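Local coordinates for polyketide synthase (Synechococcus sp., PDB 4GOX), which probably transfers a sulfo group from PAPS to the growing chain of an olefin synthase assembly line, through its sulfotransferase domain, at residues Gly49-Pro54 against Glu121-Ile126; Gly79-Leu84 against Ala94-Val99; Ser134-Leu139 against Leu197-Thr202. One frame throughout, in Å; residues are numbered along the deposited sequence.

Interaction 1. Residues Gly49-Pro54 against Glu121-Ile126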
# COMPACT_ATOMS: atom_id res chain seq x y z
N GLY A 49 -5.71 2.77 17.09
CA GLY A 49 -5.39 1.35 17.20
C GLY A 49 -4.63 0.78 16.02
O GLY A 49 -4.43 -0.44 15.95
N LEU A 50 -4.22 1.65 15.08
CA LEU A 50 -3.48 1.26 13.87
C LEU A 50 -2.26 2.13 13.74
O LEU A 50 -2.24 3.26 14.23
CB LEU A 50 -4.36 1.44 12.59
CG LEU A 50 -5.78 0.86 12.57
CD1 LEU A 50 -6.50 1.25 11.29
CD2 LEU A 50 -5.77 -0.65 12.66
N TYR A 51 -1.24 1.61 13.09
CA TYR A 51 -0.05 2.37 12.78
C TYR A 51 0.13 2.26 11.26
O TYR A 51 0.47 1.18 10.75
CB TYR A 51 1.18 1.90 13.57
CG TYR A 51 2.32 2.86 13.35
CD1 TYR A 51 2.22 4.19 13.74
CD2 TYR A 51 3.46 2.47 12.65
CE1 TYR A 51 3.23 5.11 13.46
CE2 TYR A 51 4.48 3.38 12.37
CZ TYR A 51 4.36 4.69 12.79
OH TYR A 51 5.34 5.62 12.54
N SER A 52 -0.13 3.37 10.54
CA SER A 52 -0.13 3.45 9.08
C SER A 52 0.90 4.47 8.58
O SER A 52 0.54 5.59 8.19
CB SER A 52 -1.53 3.79 8.60
OG SER A 52 -1.70 3.50 7.22
N PRO A 53 2.20 4.12 8.56
CA PRO A 53 3.21 5.11 8.15
C PRO A 53 3.33 5.28 6.64
O PRO A 53 2.76 4.48 5.91
CB PRO A 53 4.51 4.53 8.74
CG PRO A 53 4.30 3.06 8.69
CD PRO A 53 2.84 2.85 8.98
N PRO A 54 4.16 6.25 6.14
CA PRO A 54 4.44 6.29 4.69
C PRO A 54 5.24 5.04 4.28
O PRO A 54 5.80 4.37 5.14
CB PRO A 54 5.28 7.56 4.53
CG PRO A 54 5.83 7.86 5.86
CD PRO A 54 4.93 7.28 6.88
N GLU A 121 3.51 -1.22 19.53
CA GLU A 121 2.90 -1.69 20.78
C GLU A 121 1.64 -2.52 20.48
O GLU A 121 1.75 -3.55 19.81
CB GLU A 121 2.67 -0.53 21.78
CG GLU A 121 3.37 -0.72 23.11
CD GLU A 121 4.36 0.37 23.48
OE1 GLU A 121 3.99 1.27 24.27
OE2 GLU A 121 5.52 0.30 23.02
N GLN A 122 0.47 -2.05 20.93
CA GLN A 122 -0.80 -2.72 20.70
C GLN A 122 -1.35 -2.43 19.29
O GLN A 122 -2.29 -3.10 18.84
CB GLN A 122 -1.85 -2.25 21.75
CG GLN A 122 -1.30 -1.81 23.11
CD GLN A 122 -1.22 -2.89 24.18
OE1 GLN A 122 -1.52 -4.07 23.95
NE2 GLN A 122 -0.83 -2.50 25.37
N ARG A 123 -0.82 -1.39 18.61
CA ARG A 123 -1.34 -0.94 17.31
C ARG A 123 -1.04 -1.91 16.18
O ARG A 123 0.04 -2.48 16.13
CB ARG A 123 -0.86 0.47 16.96
CG ARG A 123 -1.13 1.50 18.05
CD ARG A 123 -0.86 2.91 17.59
NE ARG A 123 0.55 3.27 17.71
CZ ARG A 123 1.08 4.36 17.16
NH1 ARG A 123 0.32 5.19 16.46
NH2 ARG A 123 2.37 4.63 17.31
N LEU A 124 -2.00 -2.06 15.27
CA LEU A 124 -1.83 -2.92 14.10
C LEU A 124 -1.08 -2.16 13.03
O LEU A 124 -1.58 -1.17 12.49
CB LEU A 124 -3.19 -3.44 13.60
CG LEU A 124 -3.16 -4.22 12.27
CD1 LEU A 124 -2.50 -5.57 12.44
CD2 LEU A 124 -4.56 -4.37 11.70
N LEU A 125 0.11 -2.66 12.68
CA LEU A 125 0.97 -2.10 11.67
C LEU A 125 0.37 -2.37 10.28
O LEU A 125 -0.06 -3.48 9.98
CB LEU A 125 2.39 -2.68 11.79
CG LEU A 125 3.40 -2.32 10.67
CD1 LEU A 125 3.84 -0.86 10.78
CD2 LEU A 125 4.64 -3.23 10.75
N ILE A 126 0.32 -1.31 9.48
CA ILE A 126 -0.20 -1.35 8.13
C ILE A 126 0.94 -0.96 7.21
O ILE A 126 1.45 0.16 7.32
CB ILE A 126 -1.43 -0.41 7.90
CG1 ILE A 126 -2.50 -0.41 9.05
CG2 ILE A 126 -2.02 -0.58 6.49
CD1 ILE A 126 -3.42 -1.62 9.22
O HOH W 1 -2.48 5.81 14.63
O HOH W 2 2.36 1.83 5.56
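Leu124 is gripped through its backbone by the segment beside it: its N donates to Gly49 O at 3.0 Å, and its O accepts from Tyr51 N at 2.9 Å. Ile126 N then reaches Tyr51 O at 2.8 Å. One segment thus uses Leu124 and Ile126 while the other uses Gly49 and Tyr51, the alternation of a parallel pair. Side chains sort by face: on one, Leu50 CD2 lies alongside Leu124 CB at 3.9 Å and also meets the CD1 methyl of Ile126; on the other, Tyr51 presents its ring edge to Leu125 CD1. Strand 50-51 forms an outer edge of the five-stranded parallel sheet of the sulfotransferase fold, related to the P-loop NTPases, and strand 124-129 is its neighbour, hydrogen-bonded in turn to strand 26-30 through Leu125 and Ala27. The Arg123 chain, bent at its third torsion (chi3 -84°), lays one guanidinium face against the ring edge, with NH1 3.5 Å from Tyr51 CD1 and the two planes 59° apart. Further out, Tyr51 OH is hydrogen-bonded to Asp86, which anchors the far end of the ring, and Ser52 OG to Arg41 O of helix 37-45. A water lies within hydrogen-bonding distance of both Pro53 O and Ile126 O, between the two segments, beyond the end of strand 50-51.

Interaction 2. Residues Gly79-Leu84 against Ala94-Val99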
# COMPACT_ATOMS: atom_id res chain seq x y z
N GLY A 79 10.23 6.25 4.16
CA GLY A 79 9.10 6.08 5.06
C GLY A 79 9.46 5.25 6.28
O GLY A 79 8.82 5.38 7.33
N LEU A 80 10.49 4.36 6.14
CA LEU A 80 10.99 3.58 7.26
C LEU A 80 11.66 4.54 8.27
O LEU A 80 11.42 4.41 9.47
CB LEU A 80 11.99 2.49 6.82
CG LEU A 80 12.68 1.71 7.96
CD1 LEU A 80 11.69 0.84 8.73
CD2 LEU A 80 13.86 0.89 7.43
N GLN A 81 12.46 5.53 7.78
CA GLN A 81 13.10 6.53 8.64
C GLN A 81 12.00 7.31 9.38
O GLN A 81 12.02 7.35 10.62
CB GLN A 81 14.02 7.48 7.83
CG GLN A 81 15.38 6.88 7.47
CD GLN A 81 15.37 6.06 6.18
OE1 GLN A 81 14.40 5.36 5.84
NE2 GLN A 81 16.47 6.11 5.42
N ARG A 82 10.98 7.81 8.63
CA ARG A 82 9.85 8.56 9.15
C ARG A 82 9.11 7.76 10.23
O ARG A 82 8.84 8.30 11.31
CB ARG A 82 8.92 9.01 8.00
CG ARG A 82 7.88 10.07 8.39
CD ARG A 82 8.50 11.42 8.69
NE ARG A 82 7.61 12.30 9.45
CZ ARG A 82 7.53 12.34 10.78
NH1 ARG A 82 8.28 11.53 11.52
NH2 ARG A 82 6.71 13.19 11.37
N ALA A 83 8.87 6.46 9.97
CA ALA A 83 8.23 5.55 10.94
C ALA A 83 9.01 5.51 12.28
O ALA A 83 8.41 5.66 13.34
CB ALA A 83 8.15 4.14 10.37
N LEU A 84 10.33 5.30 12.20
CA LEU A 84 11.25 5.20 13.34
C LEU A 84 11.30 6.51 14.16
O LEU A 84 11.25 6.47 15.39
CB LEU A 84 12.65 4.87 12.83
CG LEU A 84 12.89 3.49 12.23
CD1 LEU A 84 14.26 3.45 11.57
CD2 LEU A 84 12.74 2.39 13.29
N ALA A 94 19.51 10.55 13.60
CA ALA A 94 19.43 9.37 14.47
C ALA A 94 18.64 8.25 13.79
O ALA A 94 18.96 7.08 13.99
CB ALA A 94 18.77 9.74 15.79
N SER A 95 17.61 8.61 12.98
CA SER A 95 16.78 7.65 12.25
C SER A 95 17.65 6.95 11.20
O SER A 95 17.76 5.72 11.23
CB SER A 95 15.60 8.35 11.58
OG SER A 95 14.46 7.50 11.61
N GLN A 96 18.31 7.74 10.33
CA GLN A 96 19.23 7.28 9.30
C GLN A 96 20.33 6.36 9.88
O GLN A 96 20.61 5.31 9.30
CB GLN A 96 19.83 8.48 8.55
CG GLN A 96 20.49 8.14 7.21
CD GLN A 96 19.52 7.53 6.21
OE1 GLN A 96 18.68 8.22 5.61
NE2 GLN A 96 19.62 6.22 6.02
N ALA A 97 20.89 6.72 11.05
CA ALA A 97 21.93 5.94 11.74
C ALA A 97 21.42 4.55 12.18
O ALA A 97 22.20 3.60 12.16
CB ALA A 97 22.47 6.72 12.95
N LYS A 98 20.14 4.45 12.60
CA LYS A 98 19.50 3.19 13.00
C LYS A 98 19.36 2.31 11.72
O LYS A 98 19.65 1.10 11.77
CB LYS A 98 18.11 3.49 13.63
CG LYS A 98 17.36 2.29 14.22
CD LYS A 98 17.86 1.88 15.60
CE LYS A 98 17.36 0.51 15.97
NZ LYS A 98 18.31 -0.20 16.87
N VAL A 99 19.00 2.94 10.57
CA VAL A 99 18.86 2.28 9.26
C VAL A 99 20.25 1.77 8.78
O VAL A 99 20.38 0.58 8.47
CB VAL A 99 18.11 3.16 8.22
CG1 VAL A 99 18.24 2.60 6.80
CG2 VAL A 99 16.64 3.32 8.61
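Helices 79-88 and 92-104 meet here through one turn or so of each, Gln81 lying opposite Ser95 with their CA atoms 5.3 Å apart. The axes of the two short segments approach to 8.9 Å and their N-to-C directions differ by 116°, so the helices cross steeply and the contact is confined to a small patch. At its centre Ser95 OG donates to Gln81 O at 2.6 Å. The donor arrives from the side of the carbonyl, at a C=O...donor angle of 113°, and is tilted from its plane. The same hydroxyl oxygen sits 3.4 Å from Leu84 CB, one turn further along. Beside this polar point lies an apolar one built on Val99: its CG2 methyl, placed beside the backbone N by the first torsion, receives Leu84 CD1 at 3.8 Å and Leu80 CD2 at 3.9 Å. The Gln81 side chain crosses that of Val99 at about a right angle, its CG against the same methyl, and its amide end comes up to that of Gln96 with the two amide planes 76° apart. To one side, Leu84 CD1 also approaches Lys98 CG. Ile112 and Tyr115 of helix 109-119, and Trp102 further along helix 92-104, touch the leucines, so the patch belongs to a small all-helical packing unit beside the sheet. A carbonyl within one helix thus takes an extra donor from its neighbour, which satisfies the Ser95 hydroxyl in a largely apolar setting and probably limits how the two helices can shift there.

Interaction 3. Residues Ser134-Leu139 against Leu197-Thr202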
# COMPACT_ATOMS: atom_id res chain seq x y z
N SER A 134 3.09 -5.63 -8.09
CA SER A 134 3.63 -5.71 -9.46
C SER A 134 4.40 -7.00 -9.73
O SER A 134 4.65 -7.33 -10.89
CB SER A 134 4.53 -4.50 -9.75
OG SER A 134 3.71 -3.34 -9.77
N ASP A 135 4.76 -7.73 -8.68
CA ASP A 135 5.53 -8.96 -8.75
C ASP A 135 4.99 -9.92 -7.71
O ASP A 135 5.14 -9.71 -6.50
CB ASP A 135 7.02 -8.66 -8.46
CG ASP A 135 8.00 -9.81 -8.63
OD1 ASP A 135 7.55 -10.96 -8.86
OD2 ASP A 135 9.22 -9.55 -8.56
N ARG A 136 4.40 -10.99 -8.19
CA ARG A 136 3.82 -12.10 -7.43
C ARG A 136 4.84 -12.66 -6.44
O ARG A 136 4.47 -13.05 -5.34
CB ARG A 136 3.37 -13.22 -8.42
CG ARG A 136 2.52 -14.32 -7.76
CD ARG A 136 1.22 -13.82 -7.10
NE ARG A 136 0.89 -14.55 -5.86
CZ ARG A 136 0.20 -15.69 -5.81
NH1 ARG A 136 -0.03 -16.27 -4.64
NH2 ARG A 136 -0.25 -16.26 -6.92
N HIS A 137 6.13 -12.69 -6.83
CA HIS A 137 7.21 -13.16 -5.99
C HIS A 137 7.37 -12.28 -4.73
O HIS A 137 7.54 -12.82 -3.64
CB HIS A 137 8.51 -13.32 -6.80
CG HIS A 137 9.63 -13.91 -6.01
ND1 HIS A 137 9.62 -15.23 -5.60
CD2 HIS A 137 10.76 -13.32 -5.54
CE1 HIS A 137 10.72 -15.39 -4.89
NE2 HIS A 137 11.46 -14.28 -4.85
N ILE A 138 7.19 -10.94 -4.86
CA ILE A 138 7.24 -10.01 -3.72
C ILE A 138 6.09 -10.38 -2.77
O ILE A 138 6.32 -10.59 -1.58
CB ILE A 138 7.14 -8.52 -4.16
CG1 ILE A 138 8.37 -8.09 -5.00
CG2 ILE A 138 6.97 -7.62 -2.93
CD1 ILE A 138 8.17 -6.62 -5.73
N LEU A 139 4.86 -10.51 -3.30
CA LEU A 139 3.66 -10.87 -2.54
C LEU A 139 3.84 -12.21 -1.83
O LEU A 139 3.42 -12.33 -0.68
CB LEU A 139 2.44 -10.95 -3.48
CG LEU A 139 1.97 -9.65 -4.17
CD1 LEU A 139 0.65 -9.89 -4.93
CD2 LEU A 139 1.78 -8.50 -3.16
N LEU A 197 -5.30 -10.14 -6.67
CA LEU A 197 -6.46 -11.01 -6.77
C LEU A 197 -6.04 -12.48 -6.56
O LEU A 197 -6.66 -13.18 -5.75
CB LEU A 197 -7.13 -10.84 -8.15
CG LEU A 197 -8.40 -11.66 -8.36
CD1 LEU A 197 -9.53 -11.13 -7.50
CD2 LEU A 197 -8.78 -11.70 -9.86
N ASP A 198 -4.98 -12.96 -7.28
CA ASP A 198 -4.47 -14.32 -7.13
C ASP A 198 -4.02 -14.61 -5.69
O ASP A 198 -4.35 -15.67 -5.17
CB ASP A 198 -3.31 -14.62 -8.11
CG ASP A 198 -3.74 -14.74 -9.57
OD1 ASP A 198 -4.98 -14.70 -9.84
OD2 ASP A 198 -2.85 -14.81 -10.45
N LEU A 199 -3.34 -13.63 -5.03
CA LEU A 199 -2.95 -13.78 -3.62
C LEU A 199 -4.20 -13.96 -2.75
O LEU A 199 -4.27 -14.90 -1.95
CB LEU A 199 -2.13 -12.57 -3.13
CG LEU A 199 -1.84 -12.49 -1.62
CD1 LEU A 199 -0.97 -13.61 -1.16
CD2 LEU A 199 -1.25 -11.14 -1.25
N GLY A 200 -5.18 -13.08 -2.93
CA GLY A 200 -6.46 -13.12 -2.23
C GLY A 200 -7.18 -14.44 -2.33
O GLY A 200 -7.73 -14.91 -1.34
N ARG A 201 -7.12 -15.09 -3.51
CA ARG A 201 -7.72 -16.41 -3.69
C ARG A 201 -7.03 -17.49 -2.87
O ARG A 201 -7.72 -18.40 -2.39
CB ARG A 201 -7.74 -16.83 -5.17
CG ARG A 201 -8.83 -16.14 -5.98
CD ARG A 201 -9.19 -16.92 -7.23
NE ARG A 201 -10.16 -16.18 -8.05
CZ ARG A 201 -9.84 -15.43 -9.10
NH1 ARG A 201 -8.57 -15.32 -9.49
NH2 ARG A 201 -10.78 -14.79 -9.78
N THR A 202 -5.69 -17.41 -2.69
CA THR A 202 -4.93 -18.40 -1.92
C THR A 202 -5.21 -18.28 -0.42
O THR A 202 -5.20 -19.29 0.27
CB THR A 202 -3.42 -18.35 -2.21
OG1 THR A 202 -2.89 -17.12 -1.72
CG2 THR A 202 -3.09 -18.53 -3.69
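Arg136 lays the flat of its guanidinium against the backbone of helix 181-202, with Leu199 N 4.1 Å above the centre of the group. This is helix-to-helix packing within the alpha/beta sulfotransferase fold: helix 136-145 meets the last turns of helix 181-202. The buried part is apolar and modest. Leu139 CD1 meets Leu199 CB at 4.3 Å, and both leucines also touch Leu30 of strand 26-30, so the two helices close together over the sheet. Toward the solvent the contact is looser and rests on the arginine alone. Its side chain leaves with CG opposite the backbone N (chi1 -170°), then bends at the second and third torsions, which carries the guanidinium across to the other helix. There Arg136 NH2 stops 3.7 Å from Asp198 CB, while NH1 lies 3.9 Å from Thr202 CG2, which approaches obliquely. The carboxylate of Asp198 is turned 61° from the guanidinium plane, and NH2 and OD2 remain 4.6 Å apart; the opposite charges probably attract each other without a direct bridge. Asp198 OD1 also has a long salt bridge to Arg201 NH1, whose side chain is poorly ordered. An alanine in place of Arg136 would remove the flat group lying over the Asp198-Leu199 backbone and is likely to open a gap there and cost Asp198 one of its positive neighbours. Asp135, the N-cap residue just before helix 136-145, accepts from His137 N through OD1. Across the contact, Thr202 OG1 turns back into its own helix and donates to Leu199 O at 2.6 Å, in the carbonyl plane and on a lone pair.

In the fold
From the N terminus, the chain runs through strand 26-30 and helix 37-45 into the edge strand 50-51, where interaction 1 opens. Helices 64-71, 79-88, 92-104 and 109-119 follow before strand 124-129 returns to close that loop, and interaction 2 opens and closes within it, joining two of these helices. Interactions 1 and 2 touch directly: Pro53 packs on Ala83 and Pro54 on Gly79 and Arg82, seating helix 79-88 against the sheet edge. Interaction 3 comes in series, opening just after strand 124-129 and closing at the end of helix 181-202. It stands about 13 Å from interaction 1 between nearest atoms, and joins two helices packed over central strand 26-30.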